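UPF0033 domain-containing protein (PDB 3HZ7) is of unknown function but belongs to the TusA family, so this N-terminal SirA-like domain probably takes part in sulfur transfer. Local coordinates at residues 3-8 against 33-38; 29-34 against 67-72. All coordinates share one frame; numbering follows the deposited sequence.

Contact 1: 3-8 against 33-38; sequences TIDALG and TVLVDN
Gly8 N donates to Asp37 OD2 at 2.9 Å from well above the carboxylate plane, about 46° out of it, just past the ends of two parallel strands. Asp37 can present this oxygen because chi1 of 63° sets CG between its backbone N and carbonyl carbon; its other oxygen, OD1, receives Asn38 ND2. At Gly8, with its positive phi, a side chain would collide with the carbonyl oxygen of Leu7, so glycine suits the turn. A water ties Ala6 O to Asp37 N. Leu7 N is held at home by Asp5 OD1 at 2.8 Å, an Asx turn, while Leu7 CG rests on Leu35 CB and its CD2 lies 3.5 Å from Val36 C. Ile4 N donates to Thr33 O and Leu35 N to Ile4 O, both nearly straight; Ala6 N reaches Leu35 O at a more bent 140°. On one face the hydroxyls Thr3 OG1 and Thr33 OG1 bond at 2.9 Å, and Thr33 OG1 is also hydrogen-bonded to Ile2 O. On the other, Ile4, Val34 and Val36 offer hydrocarbon to helix 13-23. This is the strand pair of a beta-alpha-beta crossover, and its polar ties probably help to position the loop toward Cys11, modified to S-mercaptocysteine.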
loop_
_atom_site.group_PDB
_atom_site.type_symbol
_atom_site.label_atom_id
_atom_site.label_comp_id
_atom_site.label_asym_id
_atom_site.label_seq_id
_atom_site.Cartn_x
_atom_site.Cartn_y
_atom_site.Cartn_z
ATOM N N THR A 3 -5.093 -7.292 -1.745
ATOM C CA THR A 3 -5.314 -6.071 -2.518
ATOM C C THR A 3 -6.406 -5.256 -1.884
ATOM O O THR A 3 -7.503 -5.758 -1.617
ATOM C CB THR A 3 -5.650 -6.384 -3.984
ATOM O OG1 THR A 3 -4.520 -7.064 -4.515
ATOM C CG2 THR A 3 -5.846 -5.031 -4.880
ATOM N N ILE A 4 -6.045 -4.029 -1.537
ATOM C CA ILE A 4 -6.957 -3.116 -0.916
ATOM C C ILE A 4 -7.414 -2.078 -1.950
ATOM O O ILE A 4 -6.586 -1.352 -2.464
ATOM C CB ILE A 4 -6.274 -2.366 0.241
ATOM C CG1 ILE A 4 -5.805 -3.437 1.290
ATOM C CG2 ILE A 4 -7.305 -1.194 0.816
ATOM C CD1 ILE A 4 -5.354 -2.977 2.657
ATOM N N ASP A 5 -8.704 -2.021 -2.261
ATOM C CA ASP A 5 -9.163 -0.975 -3.203
ATOM C C ASP A 5 -9.560 0.197 -2.314
ATOM O O ASP A 5 -10.522 0.118 -1.547
ATOM C CB ASP A 5 -10.399 -1.420 -3.987
ATOM C CG ASP A 5 -10.953 -0.309 -4.907
ATOM O OD1 ASP A 5 -10.643 0.890 -4.712
ATOM O OD2 ASP A 5 -11.709 -0.666 -5.820
ATOM N N ALA A 6 -8.774 1.258 -2.378
ATOM C CA ALA A 6 -9.010 2.453 -1.595
ATOM C C ALA A 6 -9.274 3.632 -2.541
ATOM O O ALA A 6 -9.013 4.796 -2.179
ATOM C CB ALA A 6 -7.814 2.739 -0.779
ATOM N N LEU A 7 -9.778 3.354 -3.733
ATOM C CA LEU A 7 -10.036 4.436 -4.691
ATOM C C LEU A 7 -11.188 5.268 -4.158
ATOM O O LEU A 7 -12.154 4.729 -3.620
ATOM C CB LEU A 7 -10.380 3.866 -6.070
ATOM C CG LEU A 7 -9.223 3.102 -6.742
ATOM C CD1 LEU A 7 -9.781 2.331 -7.920
ATOM C CD2 LEU A 7 -8.109 4.043 -7.168
ATOM N N GLY A 8 -11.075 6.585 -4.258
ATOM C CA GLY A 8 -12.146 7.426 -3.756
ATOM C C GLY A 8 -12.000 7.761 -2.281
ATOM O O GLY A 8 -12.701 8.643 -1.798
ATOM N N THR A 33 -1.079 -4.914 -1.707
ATOM C CA THR A 33 -1.120 -3.916 -2.795
ATOM C C THR A 33 -2.313 -3.031 -2.468
ATOM O O THR A 33 -3.337 -3.525 -1.938
ATOM C CB THR A 33 -1.325 -4.493 -4.162
ATOM O OG1 THR A 33 -1.948 -5.740 -4.042
ATOM C CG2 THR A 33 -0.075 -4.753 -4.785
ATOM N N VAL A 34 -2.169 -1.741 -2.778
ATOM C CA VAL A 34 -3.221 -0.772 -2.506
ATOM C C VAL A 34 -3.527 0.057 -3.739
ATOM O O VAL A 34 -2.610 0.605 -4.356
ATOM C CB VAL A 34 -2.769 0.209 -1.401
ATOM C CG1 VAL A 34 -4.016 1.029 -0.843
ATOM C CG2 VAL A 34 -1.979 -0.543 -0.337
ATOM N N LEU A 35 -4.790 0.155 -4.096
ATOM C CA LEU A 35 -5.175 1.013 -5.217
ATOM C C LEU A 35 -5.568 2.435 -4.702
ATOM O O LEU A 35 -6.496 2.581 -3.839
ATOM C CB LEU A 35 -6.340 0.385 -5.984
ATOM C CG LEU A 35 -6.171 -1.079 -6.421
ATOM C CD1 LEU A 35 -7.464 -1.572 -7.173
ATOM C CD2 LEU A 35 -4.951 -1.175 -7.365
ATOM N N VAL A 36 -4.838 3.458 -5.153
ATOM C CA VAL A 36 -5.162 4.865 -4.792
ATOM C C VAL A 36 -5.290 5.750 -6.042
ATOM O O VAL A 36 -4.867 5.389 -7.149
ATOM C CB VAL A 36 -4.184 5.504 -3.757
ATOM C CG1 VAL A 36 -4.324 4.750 -2.451
ATOM C CG2 VAL A 36 -2.658 5.498 -4.271
ATOM N N ASP A 37 -5.987 6.876 -5.885
ATOM C CA ASP A 37 -6.214 7.759 -7.018
ATOM C C ASP A 37 -5.481 9.094 -6.950
ATOM O O ASP A 37 -5.933 10.052 -7.558
ATOM C CB ASP A 37 -7.712 8.002 -7.187
ATOM C CG ASP A 37 -8.341 8.720 -5.979
ATOM O OD1 ASP A 37 -7.642 9.473 -5.265
ATOM O OD2 ASP A 37 -9.567 8.536 -5.766
ATOM N N ASN A 38 -4.379 9.189 -6.215
ATOM C CA ASN A 38 -3.660 10.467 -6.199
ATOM C C ASN A 38 -2.260 10.177 -5.705
ATOM O O ASN A 38 -2.058 9.251 -4.923
ATOM C CB ASN A 38 -4.408 11.521 -5.292
ATOM C CG ASN A 38 -4.434 11.118 -3.839
ATOM O OD1 ASN A 38 -3.455 11.279 -3.142
ATOM N ND2 ASN A 38 -5.541 10.544 -3.389
HETATM O O HOH W 1 -7.312 6.728 -3.170
#

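Contact 2: 29-34 against 67-72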
loop_
_atom_site.group_PDB
_atom_site.type_symbol
_atom_site.label_atom_id
_atom_site.label_comp_id
_atom_site.label_asym_id
_atom_site.label_seq_id
_atom_site.Cartn_x
_atom_site.Cartn_y
_atom_site.Cartn_z
ATOM N N GLY A 29 5.200 -12.362 6.930
ATOM C CA GLY A 29 5.254 -11.441 5.812
ATOM C C GLY A 29 4.295 -11.808 4.695
ATOM O O GLY A 29 3.514 -12.766 4.769
ATOM N N GLY A 30 4.390 -11.058 3.625
ATOM C CA GLY A 30 3.490 -11.236 2.516
ATOM C C GLY A 30 3.478 -9.961 1.701
ATOM O O GLY A 30 4.401 -9.115 1.822
ATOM N N VAL A 31 2.417 -9.792 0.923
ATOM C CA VAL A 31 2.329 -8.653 0.017
ATOM C C VAL A 31 1.024 -7.921 0.154
ATOM O O VAL A 31 -0.018 -8.569 0.163
ATOM C CB VAL A 31 2.449 -9.140 -1.450
ATOM C CG1 VAL A 31 2.473 -7.920 -2.371
ATOM C CG2 VAL A 31 3.745 -10.016 -1.648
ATOM N N VAL A 32 1.067 -6.576 0.263
ATOM C CA VAL A 32 -0.179 -5.825 0.343
ATOM C C VAL A 32 -0.140 -4.824 -0.791
ATOM O O VAL A 32 0.769 -3.970 -0.868
ATOM C CB VAL A 32 -0.364 -5.080 1.732
ATOM C CG1 VAL A 32 -1.697 -4.243 1.726
ATOM C CG2 VAL A 32 -0.364 -6.130 2.939
ATOM N N THR A 33 -1.079 -4.914 -1.707
ATOM C CA THR A 33 -1.120 -3.916 -2.795
ATOM C C THR A 33 -2.313 -3.031 -2.468
ATOM O O THR A 33 -3.337 -3.525 -1.938
ATOM C CB THR A 33 -1.325 -4.493 -4.162
ATOM O OG1 THR A 33 -1.948 -5.740 -4.042
ATOM C CG2 THR A 33 -0.075 -4.753 -4.785
ATOM N N VAL A 34 -2.169 -1.741 -2.778
ATOM C CA VAL A 34 -3.221 -0.772 -2.506
ATOM C C VAL A 34 -3.527 0.057 -3.739
ATOM O O VAL A 34 -2.610 0.605 -4.356
ATOM C CB VAL A 34 -2.769 0.209 -1.401
ATOM C CG1 VAL A 34 -4.016 1.029 -0.843
ATOM C CG2 VAL A 34 -1.979 -0.543 -0.337
ATOM N N GLU A 67 -1.232 1.860 -8.311
ATOM C CA GLU A 67 -1.127 0.662 -7.497
ATOM C C GLU A 67 0.187 0.693 -6.767
ATOM O O GLU A 67 1.231 0.818 -7.385
ATOM C CB GLU A 67 -1.255 -0.592 -8.359
ATOM C CG GLU A 67 -1.306 -1.839 -7.517
ATOM C CD GLU A 67 -1.886 -3.055 -8.235
ATOM O OE1 GLU A 67 -2.549 -2.908 -9.274
ATOM O OE2 GLU A 67 -1.697 -4.174 -7.735
ATOM N N VAL A 68 0.133 0.638 -5.431
ATOM C CA VAL A 68 1.332 0.646 -4.604
ATOM C C VAL A 68 1.418 -0.763 -3.999
ATOM O O VAL A 68 0.500 -1.234 -3.306
ATOM C CB VAL A 68 1.215 1.729 -3.463
ATOM C CG1 VAL A 68 2.482 1.832 -2.651
ATOM C CG2 VAL A 68 0.880 3.093 -4.094
ATOM N N THR A 69 2.523 -1.428 -4.238
ATOM C CA THR A 69 2.706 -2.783 -3.726
ATOM C C THR A 69 3.727 -2.785 -2.591
ATOM O O THR A 69 4.853 -2.258 -2.743
ATOM C CB THR A 69 3.124 -3.691 -4.884
ATOM O OG1 THR A 69 2.114 -3.593 -5.896
ATOM C CG2 THR A 69 3.281 -5.158 -4.422
ATOM N N ILE A 70 3.333 -3.334 -1.435
ATOM C CA ILE A 70 4.230 -3.351 -0.297
ATOM C C ILE A 70 4.508 -4.770 0.089
ATOM O O ILE A 70 3.580 -5.571 0.290
ATOM C CB ILE A 70 3.625 -2.574 0.939
ATOM C CG1 ILE A 70 3.205 -1.183 0.473
ATOM C CG2 ILE A 70 4.622 -2.609 2.129
ATOM C CD1 ILE A 70 2.496 -0.223 1.546
ATOM N N VAL A 71 5.799 -5.069 0.245
ATOM C CA VAL A 71 6.233 -6.411 0.574
ATOM C C VAL A 71 6.854 -6.504 1.962
ATOM O O VAL A 71 7.731 -5.709 2.309
ATOM C CB VAL A 71 7.294 -6.947 -0.460
ATOM C CG1 VAL A 71 7.700 -8.344 -0.072
ATOM C CG2 VAL A 71 6.726 -6.947 -1.863
ATOM N N ALA A 72 6.400 -7.508 2.716
ATOM C CA ALA A 72 6.860 -7.802 4.063
ATOM C C ALA A 72 7.662 -9.086 3.976
ATOM O O ALA A 72 8.672 -9.257 4.700
ATOM C CB ALA A 72 5.637 -7.961 5.015
#
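The flat peptide groups of Val32 and Ile70 meet edge to edge within the sheet, N-H against C=O, while Val31, Thr33, Thr69 and Val71 project from one face and Val32, Val34, Val68 and Ile70 from the other. Val32 and Ile70 bond in both directions, each 2.7 Å from N to O, with Val32 N in the carbonyl plane of Ile70 and Ile70 N tilted 29° from that of Val32. Val34 and Val68 form a second hydrogen-bonded pair. CG anti to the backbone N (chi1 -174°) and an extended chain carry the Glu67 carboxylate across Thr33 at a slant: one oxygen, OE2, lies 3.6 Å from Thr33 CB while OE1 pairs with Lys61 in a salt bridge. These are central antiparallel strands of the mixed sheet in the two-layer alpha-beta TusA fold, and beta-branched Val32, Val34, Val68 and Ile70 suit both extended backbone and the packing against helices 13-23 and 39-52. On the opposite face the Thr69 and Val31 side chains cross, Thr69 CG2 3.5 Å from Val31 CG1; a serine in place of Thr69 removes that methyl and would probably leave Val31 CG1 without its neighbour there. Past the strands, Ala72 N donates almost straight to Gly30 O, and a CB on Gly29 would point toward Ala72 and run into its carbonyl carbon.

Strand 31-36 serves both contacts, pairing in parallel with strand 2-5 in contact 1 and antiparallel with strand 66-71 in contact 2; Thr33 and Val34 belong to both. Contact 2 lies nearer the middle of the chain, between the two inner strands, and rests mainly on backbone pairing and branched hydrocarbon. Contact 1 involves an outermost strand, has several exposed residues, and runs on into a loop where a carboxylate, an Asx turn and a water take over from strand pairing. Beneath the helices the two merge into one apolar layer, Ile4 CD1 meeting Val32 CG1; on the other face Leu35 touches Glu67, hydrocarbon beside a charged group.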